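Local coordinates for protein branched-chain-amino-acid aminotransferase (PDB 6JIF) that probably catalyses the reversible, pyridoxal-5'-phosphate-dependent transfer of amino groups between branched-chain amino acids and 2-oxo acids, at residues Y42-D52 against P113-A123. Sequence-based numbering, arbitrary orientation.
Sequences YLSYFRNGEWD and PQVDTEQFIEA
W51 reaches from the β-hairpin and points the edge of its indole at the chain leading into helix 117-130, where NE1 donates to the backbone O of Q114 at 3.0 Å. The bond is fairly straight (156° at the hydrogen) and runs close to the indole plane, but it meets the carbonyl from above its plane. With CG beside the backbone N and anti to the carbonyl carbon (chi1 -69°), the indole stands between V115 and F46: CG2 of V115 meets it obliquely near its rim, 3.8 Å from CZ2 of W51, and the CD2 edge of the F46 ring is turned toward the indole, over its rim. F46 is itself layered. CG of P113 lies over the centre of the F46 ring, 3.6 Å from its centroid in a CH-pi contact, while the backbone N of E50, within the type I' turn R47-E50, sits over the other face near the rim. The amide of Q119 stands nearly perpendicular to the indole (82°), beside CB and CG of W51. Farther along strand 41-47, the Y42 ring lies flat over A123, whose CB is 3.7 Å from the centroid and almost on the ring normal. D116 N-caps the helix, its OD1 accepting from Q119 N at 3.0 Å. On the hairpin, D52 ties its two strands together, taking S44 OG on OD1 and Y45 N on OD2. An alanine in place of W51 would probably leave Q114 O without its indole donor and open a gap between F46 and V115. The contact thus fastens helix 117-130 and its lead-in to the two outermost strands at one border of the antiparallel sheet; F167 of the next strand, 164-174, also touches W51. Its chemistry is mainly apolar, with one indole N-H bond that, with the packing of F46 and V115, probably sets the ring's position, while P113 O is buried without a partner.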
ATOM      1  N   TYR B  42     -22.639   6.564  -4.759  1.00 21.51           N
ATOM      2  CA  TYR B  42     -23.091   5.536  -3.824  1.00 23.40           C
ATOM      3  C   TYR B  42     -22.222   5.466  -2.574  1.00 21.12           C
ATOM      4  O   TYR B  42     -20.975   5.520  -2.633  1.00 15.72           O
ATOM      5  CB  TYR B  42     -23.069   4.183  -4.534  1.00 20.76           C
ATOM      6  CG  TYR B  42     -23.606   3.060  -3.732  1.00 20.92           C
ATOM      7  CD1 TYR B  42     -24.934   2.790  -3.732  1.00 20.38           C
ATOM      8  CD2 TYR B  42     -22.748   2.209  -3.034  1.00 21.28           C
ATOM      9  CE1 TYR B  42     -25.448   1.713  -3.001  1.00 21.12           C
ATOM     10  CE2 TYR B  42     -23.237   1.129  -2.298  1.00 18.33           C
ATOM     11  CZ  TYR B  42     -24.591   0.895  -2.289  1.00 25.04           C
ATOM     12  OH  TYR B  42     -25.138  -0.154  -1.597  1.00 30.14           O
ATOM     13  N   LEU B  43     -22.877   5.254  -1.440  1.00 21.60           N
ATOM     14  CA  LEU B  43     -22.173   5.176  -0.168  1.00 19.42           C
ATOM     15  C   LEU B  43     -22.858   4.134   0.722  1.00 20.73           C
ATOM     16  O   LEU B  43     -24.064   4.210   0.955  1.00 24.57           O
ATOM     17  CB  LEU B  43     -22.156   6.541   0.525  1.00 25.04           C
ATOM     18  CG  LEU B  43     -21.413   6.669   1.864  1.00 22.38           C
ATOM     19  CD1 LEU B  43     -19.909   6.501   1.731  1.00 29.46           C
ATOM     20  CD2 LEU B  43     -21.758   8.037   2.408  1.00 28.85           C
ATOM     21  N   SER B  44     -22.080   3.172   1.226  1.00 24.00           N
ATOM     22  CA  SER B  44     -22.642   2.112   2.054  1.00 24.92           C
ATOM     23  C   SER B  44     -21.657   1.772   3.171  1.00 22.02           C
ATOM     24  O   SER B  44     -20.463   1.648   2.925  1.00 20.50           O
ATOM     25  CB  SER B  44     -22.972   0.886   1.177  1.00 19.43           C
ATOM     26  OG  SER B  44     -23.344  -0.247   1.979  1.00 26.83           O
ATOM     27  N   TYR B  45     -22.145   1.608   4.405  1.00 29.56           N
ATOM     28  CA  TYR B  45     -21.267   1.312   5.543  1.00 26.76           C
ATOM     29  C   TYR B  45     -21.364  -0.150   5.963  1.00 22.40           C
ATOM     30  O   TYR B  45     -22.449  -0.723   5.995  1.00 25.77           O
ATOM     31  CB  TYR B  45     -21.623   2.185   6.756  1.00 32.54           C
ATOM     32  CG  TYR B  45     -21.331   3.655   6.567  1.00 29.87           C
ATOM     33  CD1 TYR B  45     -22.278   4.506   6.010  1.00 32.04           C
ATOM     34  CD2 TYR B  45     -20.131   4.189   6.979  1.00 29.57           C
ATOM     35  CE1 TYR B  45     -22.006   5.861   5.847  1.00 36.19           C
ATOM     36  CE2 TYR B  45     -19.846   5.531   6.830  1.00 30.28           C
ATOM     37  CZ  TYR B  45     -20.779   6.367   6.256  1.00 33.86           C
ATOM     38  OH  TYR B  45     -20.490   7.725   6.108  1.00 34.83           O
ATOM     39  N   PHE B  46     -20.234  -0.755   6.319  1.00 20.10           N
ATOM     40  CA  PHE B  46     -20.262  -2.073   6.942  1.00 18.98           C
ATOM     41  C   PHE B  46     -20.013  -1.876   8.429  1.00 21.95           C
ATOM     42  O   PHE B  46     -18.961  -1.345   8.823  1.00 24.84           O
ATOM     43  CB  PHE B  46     -19.246  -2.996   6.288  1.00 19.90           C
ATOM     44  CG  PHE B  46     -19.295  -4.436   6.780  1.00 26.13           C
ATOM     45  CD1 PHE B  46     -18.612  -4.827   7.962  1.00 26.79           C
ATOM     46  CD2 PHE B  46     -19.929  -5.407   6.036  1.00 24.47           C
ATOM     47  CE1 PHE B  46     -18.625  -6.151   8.407  1.00 24.71           C
ATOM     48  CE2 PHE B  46     -19.939  -6.733   6.476  1.00 25.65           C
ATOM     49  CZ  PHE B  46     -19.276  -7.104   7.665  1.00 23.61           C
ATOM     50  N   ARG B  47     -20.994  -2.294   9.241  1.00 28.81           N
ATOM     51  CA  ARG B  47     -20.951  -2.224  10.695  1.00 31.38           C
ATOM     52  C   ARG B  47     -21.655  -3.441  11.263  1.00 30.02           C
ATOM     53  O   ARG B  47     -22.649  -3.905  10.696  1.00 28.49           O
ATOM     54  CB  ARG B  47     -21.660  -0.988  11.262  1.00 29.43           C
ATOM     55  CG  ARG B  47     -21.098   0.342  10.830  1.00 32.88           C
ATOM     56  CD  ARG B  47     -21.919   1.462  11.445  1.00 41.30           C
ATOM     57  NE  ARG B  47     -21.278   2.757  11.259  1.00 50.02           N
ATOM     58  CZ  ARG B  47     -21.807   3.767  10.577  1.00 47.10           C
ATOM     59  NH1 ARG B  47     -23.013   3.632  10.024  1.00 49.26           N
ATOM     60  NH2 ARG B  47     -21.131   4.909  10.463  1.00 46.45           N
ATOM     61  N   ASN B  48     -21.142  -3.943  12.388  1.00 37.15           N
ATOM     62  CA  ASN B  48     -21.814  -5.020  13.115  1.00 35.80           C
ATOM     63  C   ASN B  48     -22.121  -6.208  12.205  1.00 36.76           C
ATOM     64  O   ASN B  48     -23.227  -6.763  12.226  1.00 35.78           O
ATOM     65  CB  ASN B  48     -23.089  -4.491  13.767  1.00 40.40           C
ATOM     66  CG  ASN B  48     -22.841  -3.248  14.610  1.00 46.93           C
ATOM     67  OD1 ASN B  48     -22.059  -3.272  15.569  1.00 47.94           O
ATOM     68  ND2 ASN B  48     -23.501  -2.151  14.254  1.00 47.21           N
ATOM     69  N   GLY B  49     -21.161  -6.551  11.341  1.00 35.08           N
ATOM     70  CA  GLY B  49     -21.260  -7.737  10.515  1.00 31.93           C
ATOM     71  C   GLY B  49     -22.103  -7.614   9.266  1.00 32.21           C
ATOM     72  O   GLY B  49     -22.384  -8.638   8.636  1.00 31.85           O
ATOM     73  N   GLU B  50     -22.519  -6.408   8.875  1.00 24.94           N
ATOM     74  CA  GLU B  50     -23.404  -6.302   7.728  1.00 26.78           C
ATOM     75  C   GLU B  50     -23.216  -4.986   7.004  1.00 29.82           C
ATOM     76  O   GLU B  50     -22.899  -3.964   7.628  1.00 28.00           O
ATOM     77  CB  GLU B  50     -24.864  -6.374   8.110  1.00 31.11           C
ATOM     78  CG  GLU B  50     -25.333  -7.716   8.555  1.00 46.34           C
ATOM     79  CD  GLU B  50     -26.698  -7.594   9.176  1.00 61.79           C
ATOM     80  OE1 GLU B  50     -27.686  -7.509   8.396  1.00 65.54           O
ATOM     81  OE2 GLU B  50     -26.772  -7.541  10.433  1.00 66.89           O
ATOM     82  N   TRP B  51     -23.468  -5.029   5.688  1.00 27.06           N
ATOM     83  CA  TRP B  51     -23.604  -3.818   4.887  1.00 25.95           C
ATOM     84  C   TRP B  51     -24.981  -3.217   5.107  1.00 25.16           C
ATOM     85  O   TRP B  51     -25.986  -3.933   5.254  1.00 30.12           O
ATOM     86  CB  TRP B  51     -23.411  -4.090   3.387  1.00 21.36           C
ATOM     87  CG  TRP B  51     -21.994  -4.454   2.983  1.00 20.03           C
ATOM     88  CD1 TRP B  51     -21.555  -5.684   2.620  1.00 19.73           C
ATOM     89  CD2 TRP B  51     -20.865  -3.599   2.932  1.00 21.54           C
ATOM     90  NE1 TRP B  51     -20.225  -5.660   2.328  1.00 21.39           N
ATOM     91  CE2 TRP B  51     -19.767  -4.385   2.500  1.00 21.13           C
ATOM     92  CE3 TRP B  51     -20.667  -2.246   3.168  1.00 24.17           C
ATOM     93  CZ2 TRP B  51     -18.489  -3.879   2.356  1.00 21.93           C
ATOM     94  CZ3 TRP B  51     -19.383  -1.738   3.004  1.00 21.56           C
ATOM     95  CH2 TRP B  51     -18.314  -2.550   2.590  1.00 23.78           C
ATOM     96  N   ASP B  52     -25.031  -1.896   5.162  1.00 29.01           N
ATOM     97  CA  ASP B  52     -26.322  -1.240   5.184  1.00 28.25           C
ATOM     98  C   ASP B  52     -26.943  -1.304   3.795  1.00 28.60           C
ATOM     99  O   ASP B  52     -26.405  -1.905   2.867  1.00 27.09           O
ATOM    100  CB  ASP B  52     -26.198   0.186   5.711  1.00 27.29           C
ATOM    101  CG  ASP B  52     -25.360   1.076   4.822  1.00 28.91           C
ATOM    102  OD1 ASP B  52     -25.274   0.849   3.600  1.00 26.18           O
ATOM    103  OD2 ASP B  52     -24.808   2.050   5.354  1.00 30.54           O
ATOM    104  N   PRO B 113     -14.660  -7.041   4.318  1.00 16.72           N
ATOM    105  CA  PRO B 113     -15.901  -7.735   3.938  1.00 23.41           C
ATOM    106  C   PRO B 113     -16.119  -7.582   2.448  1.00 17.04           C
ATOM    107  O   PRO B 113     -15.777  -6.562   1.860  1.00 19.75           O
ATOM    108  CB  PRO B 113     -16.987  -7.009   4.734  1.00 22.70           C
ATOM    109  CG  PRO B 113     -16.363  -5.727   5.167  1.00 24.78           C
ATOM    110  CD  PRO B 113     -14.904  -5.964   5.294  1.00 25.07           C
ATOM    111  N   GLN B 114     -16.689  -8.619   1.854  1.00 22.33           N
ATOM    112  CA  GLN B 114     -16.904  -8.628   0.425  1.00 19.79           C
ATOM    113  C   GLN B 114     -18.293  -8.067   0.119  1.00 19.39           C
ATOM    114  O   GLN B 114     -19.226  -8.172   0.922  1.00 19.43           O
ATOM    115  CB  GLN B 114     -16.751 -10.053  -0.115  1.00 17.30           C
ATOM    116  CG  GLN B 114     -15.386 -10.609   0.101  1.00 27.70           C
ATOM    117  CD  GLN B 114     -15.273 -12.049  -0.307  1.00 31.85           C
ATOM    118  OE1 GLN B 114     -16.012 -12.532  -1.168  1.00 33.12           O
ATOM    119  NE2 GLN B 114     -14.376 -12.764   0.355  1.00 35.74           N
ATOM    120  N   VAL B 115     -18.398  -7.457  -1.048  1.00 16.55           N
ATOM    121  CA  VAL B 115     -19.663  -7.000  -1.610  1.00 19.63           C
ATOM    122  C   VAL B 115     -20.091  -8.069  -2.602  1.00 19.54           C
ATOM    123  O   VAL B 115     -19.359  -8.338  -3.560  1.00 18.05           O
ATOM    124  CB  VAL B 115     -19.513  -5.634  -2.289  1.00 21.54           C
ATOM    125  CG1 VAL B 115     -20.876  -5.129  -2.864  1.00 20.38           C
ATOM    126  CG2 VAL B 115     -18.947  -4.641  -1.303  1.00 18.68           C
ATOM    127  N   ASP B 116     -21.259  -8.689  -2.356  1.00 21.81           N
ATOM    128  CA  ASP B 116     -21.714  -9.744  -3.255  1.00 17.02           C
ATOM    129  C   ASP B 116     -22.063  -9.156  -4.626  1.00 16.47           C
ATOM    130  O   ASP B 116     -22.299  -7.961  -4.797  1.00 19.97           O
ATOM    131  CB  ASP B 116     -22.899 -10.521  -2.662  1.00 24.30           C
ATOM    132  CG  ASP B 116     -24.123  -9.666  -2.449  1.00 39.42           C
ATOM    133  OD1 ASP B 116     -24.927  -9.453  -3.411  1.00 39.92           O
ATOM    134  OD2 ASP B 116     -24.304  -9.229  -1.290  1.00 51.27           O
ATOM    135  N   THR B 117     -22.046 -10.035  -5.618  1.00 15.98           N
ATOM    136  CA  THR B 117     -22.072  -9.593  -7.006  1.00 18.92           C
ATOM    137  C   THR B 117     -23.356  -8.844  -7.358  1.00 18.20           C
ATOM    138  O   THR B 117     -23.313  -7.816  -8.041  1.00 18.52           O
ATOM    139  CB  THR B 117     -21.888 -10.812  -7.907  1.00 20.17           C
ATOM    140  OG1 THR B 117     -20.585 -11.329  -7.694  1.00 24.57           O
ATOM    141  CG2 THR B 117     -22.073 -10.407  -9.410  1.00 26.62           C
ATOM    142  N   GLU B 118     -24.513  -9.309  -6.875  1.00 19.51           N
ATOM    143  CA  GLU B 118     -25.741  -8.618  -7.288  1.00 23.42           C
ATOM    144  C   GLU B 118     -25.844  -7.257  -6.614  1.00 23.00           C
ATOM    145  O   GLU B 118     -26.188  -6.278  -7.269  1.00 24.57           O
ATOM    146  CB  GLU B 118     -26.991  -9.475  -7.035  1.00 38.38           C
ATOM    147  CG  GLU B 118     -27.103 -10.654  -8.039  1.00 54.25           C
ATOM    148  CD  GLU B 118     -26.896 -10.221  -9.530  1.00 67.29           C
ATOM    149  OE1 GLU B 118     -27.679  -9.387 -10.062  1.00 70.16           O
ATOM    150  OE2 GLU B 118     -25.929 -10.708 -10.175  1.00 69.15           O
ATOM    151  N   GLN B 119     -25.428  -7.156  -5.338  1.00 23.70           N
ATOM    152  CA  GLN B 119     -25.323  -5.859  -4.664  1.00 23.90           C
ATOM    153  C   GLN B 119     -24.384  -4.913  -5.422  1.00 20.59           C
ATOM    154  O   GLN B 119     -24.703  -3.728  -5.661  1.00 22.07           O
ATOM    155  CB  GLN B 119     -24.853  -6.094  -3.225  1.00 31.37           C
ATOM    156  CG  GLN B 119     -24.578  -4.869  -2.311  1.00 43.89           C
ATOM    157  CD  GLN B 119     -24.042  -5.251  -0.863  1.00 50.48           C
ATOM    158  OE1 GLN B 119     -23.813  -6.443  -0.539  1.00 47.93           O
ATOM    159  NE2 GLN B 119     -23.860  -4.228  -0.009  1.00 45.66           N
ATOM    160  N   PHE B 120     -23.208  -5.431  -5.804  1.00 16.71           N
ATOM    161  CA  PHE B 120     -22.217  -4.628  -6.502  1.00 15.38           C
ATOM    162  C   PHE B 120     -22.784  -4.083  -7.802  1.00 16.73           C
ATOM    163  O   PHE B 120     -22.720  -2.872  -8.059  1.00 16.86           O
ATOM    164  CB  PHE B 120     -20.958  -5.482  -6.731  1.00 19.14           C
ATOM    165  CG  PHE B 120     -19.805  -4.746  -7.400  1.00 16.28           C
ATOM    166  CD1 PHE B 120     -19.760  -4.628  -8.806  1.00 13.20           C
ATOM    167  CD2 PHE B 120     -18.790  -4.187  -6.660  1.00 15.31           C
ATOM    168  CE1 PHE B 120     -18.700  -3.983  -9.441  1.00 16.92           C
ATOM    169  CE2 PHE B 120     -17.741  -3.532  -7.271  1.00 16.82           C
ATOM    170  CZ  PHE B 120     -17.676  -3.433  -8.648  1.00 19.04           C
ATOM    171  N   ILE B 121     -23.358  -4.965  -8.633  1.00 14.85           N
ATOM    172  CA  ILE B 121     -23.805  -4.535  -9.958  1.00 15.83           C
ATOM    173  C   ILE B 121     -24.966  -3.564  -9.843  1.00 17.30           C
ATOM    174  O   ILE B 121     -24.995  -2.549 -10.548  1.00 20.29           O
ATOM    175  CB  ILE B 121     -24.148  -5.749 -10.840  1.00 15.31           C
ATOM    176  CG1 ILE B 121     -22.911  -6.637 -11.033  1.00 19.68           C
ATOM    177  CG2 ILE B 121     -24.818  -5.292 -12.147  1.00 21.31           C
ATOM    178  CD1 ILE B 121     -23.178  -7.859 -11.909  1.00 19.21           C
ATOM    179  N   GLU B 122     -25.909  -3.821  -8.913  1.00 19.86           N
ATOM    180  CA  GLU B 122     -27.031  -2.912  -8.698  1.00 19.13           C
ATOM    181  C   GLU B 122     -26.559  -1.536  -8.241  1.00 22.03           C
ATOM    182  O   GLU B 122     -27.119  -0.517  -8.659  1.00 22.90           O
ATOM    183  CB  GLU B 122     -28.020  -3.487  -7.668  1.00 24.37           C
ATOM    184  CG  GLU B 122     -28.860  -4.628  -8.215  1.00 32.87           C
ATOM    185  CD  GLU B 122     -29.549  -4.334  -9.552  1.00 41.01           C
ATOM    186  OE1 GLU B 122     -30.082  -3.222  -9.778  1.00 39.82           O
ATOM    187  OE2 GLU B 122     -29.572  -5.253 -10.392  1.00 45.90           O
ATOM    188  N   ALA B 123     -25.547  -1.478  -7.385  1.00 15.98           N
ATOM    189  CA  ALA B 123     -25.019  -0.180  -6.974  1.00 20.91           C
ATOM    190  C   ALA B 123     -24.427   0.561  -8.162  1.00 18.32           C
ATOM    191  O   ALA B 123     -24.613   1.781  -8.309  1.00 20.21           O
ATOM    192  CB  ALA B 123     -23.950  -0.333  -5.895  1.00 19.35           C
TER